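Hypothetical protein (Parabacteroides merdae, PDB 4OO3) is probably an NAD(P)-dependent oxidoreductase that joins a Rossmann-fold dinucleotide-binding domain to a C-terminal domain built on a large mixed beta sheet. Local coordinates at residues A[76-79]-A[80-84]; A[95-98]-A[99-102]. One frame throughout, in Å; residues are numbered along the deposited sequence.

Interaction 1. Residues A[76-79]-A[80-84]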
loop_
_atom_site.group_PDB
_atom_site.type_symbol
_atom_site.label_atom_id
_atom_site.label_comp_id
_atom_site.label_asym_id
_atom_site.label_seq_id
_atom_site.Cartn_x
_atom_site.Cartn_y
_atom_site.Cartn_z
ATOM N N GLY A 76 2.700 6.835 -28.127
ATOM C CA GLY A 76 3.194 6.026 -29.233
ATOM C C GLY A 76 3.683 4.680 -28.725
ATOM O O GLY A 76 3.906 4.513 -27.528
ATOM N N ASP A 77 3.839 3.719 -29.628
ATOM C CA ASP A 77 4.373 2.397 -29.269
ATOM C C ASP A 77 5.758 2.489 -28.623
ATOM O O ASP A 77 6.099 1.685 -27.758
ATOM C CB ASP A 77 4.476 1.499 -30.506
ATOM C CG ASP A 77 3.123 1.149 -31.097
ATOM O OD1 ASP A 77 2.190 0.814 -30.334
ATOM O OD2 ASP A 77 3.006 1.195 -32.341
ATOM N N ASP A 78 6.543 3.475 -29.042
ATOM C CA ASP A 78 7.913 3.638 -28.569
ATOM C C ASP A 78 8.028 4.591 -27.377
ATOM O O ASP A 78 9.063 5.244 -27.209
ATOM C CB ASP A 78 8.789 4.152 -29.719
ATOM C CG ASP A 78 8.338 5.519 -30.251
ATOM O OD1 ASP A 78 7.211 5.964 -29.936
ATOM O OD2 ASP A 78 9.112 6.139 -31.001
ATOM N N TYR A 79 6.979 4.671 -26.557
ATOM C CA TYR A 79 6.939 5.618 -25.430
ATOM C C TYR A 79 8.150 5.487 -24.490
ATOM O O TYR A 79 8.749 6.501 -24.119
ATOM C CB TYR A 79 5.616 5.503 -24.638
ATOM C CG TYR A 79 5.360 4.137 -24.024
ATOM C CD1 TYR A 79 5.805 3.836 -22.738
ATOM C CD2 TYR A 79 4.681 3.150 -24.732
ATOM C CE1 TYR A 79 5.586 2.592 -22.183
ATOM C CE2 TYR A 79 4.458 1.901 -24.186
ATOM C CZ TYR A 79 4.909 1.630 -22.913
ATOM O OH TYR A 79 4.688 0.394 -22.382
ATOM N N LEU A 80 8.524 4.252 -24.136
ATOM C CA LEU A 80 9.638 4.016 -23.207
ATOM C C LEU A 80 10.958 4.419 -23.838
ATOM O O LEU A 80 11.768 5.105 -23.227
ATOM C CB LEU A 80 9.711 2.547 -22.780
ATOM C CG LEU A 80 10.813 2.195 -21.773
ATOM C CD1 LEU A 80 10.555 2.841 -20.422
ATOM C CD2 LEU A 80 10.937 0.692 -21.627
ATOM N N GLU A 81 11.162 3.957 -25.063
ATOM C CA GLU A 81 12.325 4.310 -25.864
ATOM C C GLU A 81 12.498 5.838 -25.969
ATOM O O GLU A 81 13.619 6.342 -25.830
ATOM C CB GLU A 81 12.179 3.639 -27.238
ATOM C CG GLU A 81 13.236 3.942 -28.281
ATOM C CD GLU A 81 12.961 3.203 -29.582
ATOM O OE1 GLU A 81 12.920 1.955 -29.552
ATOM O OE2 GLU A 81 12.782 3.860 -30.629
ATOM N N LYS A 82 11.394 6.566 -26.178
ATOM C CA LYS A 82 11.429 8.043 -26.276
ATOM C C LYS A 82 11.762 8.711 -24.946
ATOM O O LYS A 82 12.541 9.657 -24.899
ATOM C CB LYS A 82 10.100 8.611 -26.807
ATOM C CG LYS A 82 10.018 8.699 -28.321
ATOM C CD LYS A 82 10.853 9.847 -28.871
ATOM C CE LYS A 82 11.043 9.737 -30.376
ATOM N NZ LYS A 82 9.770 9.950 -31.124
HETATM N N MSE A 83 11.159 8.226 -23.872
HETATM C CA MSE A 83 11.426 8.755 -22.537
HETATM C C MSE A 83 12.888 8.656 -22.196
HETATM O O MSE A 83 13.500 9.620 -21.737
HETATM C CB MSE A 83 10.618 7.976 -21.506
HETATM C CG MSE A 83 10.592 8.703 -20.169
HETATM SE SE MSE A 83 11.858 7.830 -18.942
HETATM C CE MSE A 83 10.452 6.718 -18.166
ATOM N N LEU A 84 13.465 7.482 -22.430
ATOM C CA LEU A 84 14.860 7.241 -22.095
ATOM C C LEU A 84 15.773 8.086 -22.965
ATOM O O LEU A 84 16.796 8.566 -22.490
ATOM C CB LEU A 84 15.198 5.753 -22.239
ATOM C CG LEU A 84 14.480 4.844 -21.238
ATOM C CD1 LEU A 84 14.616 3.380 -21.625
ATOM C CD2 LEU A 84 15.003 5.078 -19.833
HETATM O O HOH W 1 7.581 1.543 -25.074
#

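Interaction 2. Residues A[95-98]-A[99-102]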
loop_
_atom_site.group_PDB
_atom_site.type_symbol
_atom_site.label_atom_id
_atom_site.label_comp_id
_atom_site.label_asym_id
_atom_site.label_seq_id
_atom_site.Cartn_x
_atom_site.Cartn_y
_atom_site.Cartn_z
ATOM N N ALA A 95 2.626 4.224 -11.792
ATOM C CA ALA A 95 1.420 3.634 -11.222
ATOM C C ALA A 95 0.506 3.155 -12.341
ATOM O O ALA A 95 -0.038 3.960 -13.095
ATOM C CB ALA A 95 0.683 4.627 -10.335
ATOM N N GLY A 96 0.351 1.838 -12.437
ATOM C CA GLY A 96 -0.526 1.241 -13.421
ATOM C C GLY A 96 -0.248 -0.230 -13.608
ATOM O O GLY A 96 -0.388 -1.026 -12.676
ATOM N N ASN A 97 0.154 -0.589 -14.819
ATOM C CA ASN A 97 0.377 -1.979 -15.162
ATOM C C ASN A 97 1.571 -2.575 -14.415
ATOM O O ASN A 97 2.718 -2.245 -14.697
ATOM C CB ASN A 97 0.557 -2.128 -16.668
ATOM C CG ASN A 97 0.419 -3.555 -17.120
ATOM O OD1 ASN A 97 1.190 -4.418 -16.709
ATOM N ND2 ASN A 97 -0.586 -3.821 -17.942
ATOM N N ASN A 98 1.282 -3.472 -13.478
ATOM C CA ASN A 98 2.293 -4.022 -12.579
ATOM C C ASN A 98 3.150 -5.111 -13.208
ATOM O O ASN A 98 4.224 -5.420 -12.701
ATOM C CB ASN A 98 1.631 -4.552 -11.302
ATOM C CG ASN A 98 0.947 -3.455 -10.505
ATOM O OD1 ASN A 98 1.448 -2.344 -10.416
ATOM N ND2 ASN A 98 -0.199 -3.765 -9.921
ATOM N N GLY A 99 2.681 -5.697 -14.302
ATOM C CA GLY A 99 3.465 -6.696 -15.028
ATOM C C GLY A 99 4.657 -6.063 -15.725
ATOM O O GLY A 99 5.756 -6.609 -15.712
ATOM N N LYS A 100 4.418 -4.895 -16.316
ATOM C CA LYS A 100 5.452 -4.088 -16.958
ATOM C C LYS A 100 6.340 -3.275 -15.990
ATOM O O LYS A 100 7.417 -2.830 -16.364
ATOM C CB LYS A 100 4.780 -3.101 -17.917
ATOM C CG LYS A 100 4.057 -3.722 -19.101
ATOM C CD LYS A 100 3.083 -2.721 -19.715
ATOM C CE LYS A 100 3.188 -2.645 -21.227
ATOM N NZ LYS A 100 2.464 -3.763 -21.885
ATOM N N LYS A 101 5.888 -3.086 -14.755
ATOM C CA LYS A 101 6.456 -2.071 -13.868
ATOM C C LYS A 101 7.941 -2.240 -13.566
ATOM O O LYS A 101 8.697 -1.276 -13.629
ATOM C CB LYS A 101 5.691 -2.050 -12.548
ATOM C CG LYS A 101 6.191 -1.023 -11.545
ATOM C CD LYS A 101 5.552 -1.233 -10.177
ATOM C CE LYS A 101 4.091 -0.830 -10.145
ATOM N NZ LYS A 101 3.922 0.647 -10.172
ATOM N N THR A 102 8.350 -3.449 -13.204
ATOM C CA THR A 102 9.698 -3.653 -12.684
ATOM C C THR A 102 10.754 -3.377 -13.765
ATOM O O THR A 102 11.782 -2.741 -13.497
ATOM C CB THR A 102 9.867 -5.064 -12.071
ATOM O OG1 THR A 102 8.670 -5.436 -11.370
ATOM C CG2 THR A 102 11.039 -5.087 -11.100
HETATM O O HOH W 2 1.138 0.399 -9.839
HETATM O O HOH W 3 6.632 -6.808 -12.364
#

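Interaction 1. Residues A[76-79]-A[80-84]
Asp78 and Tyr79 open the helix 79-86 by offering their carbonyls to its first turn. Lys82 N reaches Asp78 O at 2.9 Å, while Met83 N bonds to Tyr79 O at 3.0 Å. The helix is entered through a type I turn from Gly76 to Tyr79, with a weak bond from Tyr79 N to Gly76 O. Water 1 joins this turn to the helix, giving a proton to Asp77 O and accepting one from Leu80 N at 3.0 Å.

Among the charged groups, Asp78 OD2 and Lys82 NZ form a long salt bridge of 3.9 Å. Lys82 CG lies 3.8 Å from Asp78 OD2, and bends at chi2 and chi4 fold the chain's end back toward the carboxylate. Tyr74 OH hydrogen-bonds to Asp78 OD1 and weakly to Lys82 NZ. Glu81 OE2 lies 4.3 Å from Asp78 OD2, a like-charge neighbour that the lysine probably offsets.

Around the Tyr79 ring, CG sits between backbone N and carbonyl carbon (chi1 60°), which lays the ring beside the helix start, Tyr79 CD1 4.1 Å from Leu80 CB. Water 1 rests 3.2 Å above the ring centre, and the hydroxyl bonds to Tyr104 OH. An alanine in place of Tyr79 would probably uncover water 1 and deprive Tyr104 of its hydroxyl partner. The side chain of selenomethionine Met83 packs on Ile15 and Leu17 of strand 14-17. Asp78 holds the N-cap position without a side-chain capping bond, in a beta-turn entry from strand to helix within the parallel alpha/beta Rossmann fold.

Interaction 2. Residues A[95-98]-A[99-102]
Asn97 OD1 caps the start of helix 98-110, after the loop that follows strand 91-94 of the Rossmann fold, a side-chain N-cap. Two backbone amides share this oxygen: Lys100 N at 3.3 Å in a fairly straight bond (161°), and Gly99 N in a weak, bent one. With CG anti to the backbone N (chi1 -164°), the side-chain carboxamide swings round to the first helical turn, while Asn97 ND2 bonds to Gln211 OE1.

The tightly packed part lies around Asn98 and Lys101, whose side chains run side by side in the same direction. Lys101 CE presses on Asn98 OD1 at 3.1 Å, and the ammonium end, turned by bends at chi3 and chi4, bonds to Gln94 OE1 and Ser117 OG. Asn98 ND2 bonds to Gln212 O, and water 2 holds the other end of this buried carboxamide. The exposed side is looser: Gly99 has no side chain, and Lys100 lays its CD 3.8 Å from Asn97 CG in plain van der Waals contact. Back in the interior, water 2 accepts from Gly96 N and from Lys101 NZ at 2.8 Å and donates to Asn98 OD1 at 2.8 Å.

Overall arrangement
Both interactions are strand-to-helix entries of the same parallel Rossmann sheet, their centres about 15 Å apart. Interaction 1 follows the outermost strand 70-75 and lies mostly at the surface, its centre about 28 Å from the centre of the chain; interaction 2 follows the interior strand 91-94 and is buried, its centre about 14 Å from the chain's centre. Their chemistry differs accordingly: a long salt bridge at 76-84, against a side-chain cap and lysine-amide-water network at 95-102. Partners differ too, since interaction 2 reaches Gln211 and Gln212, whereas interaction 1 has Tyr74 and Tyr104, in the same Rossmann domain. The two meet directly where Tyr79 OH packs 3.6 Å from Lys100 CE.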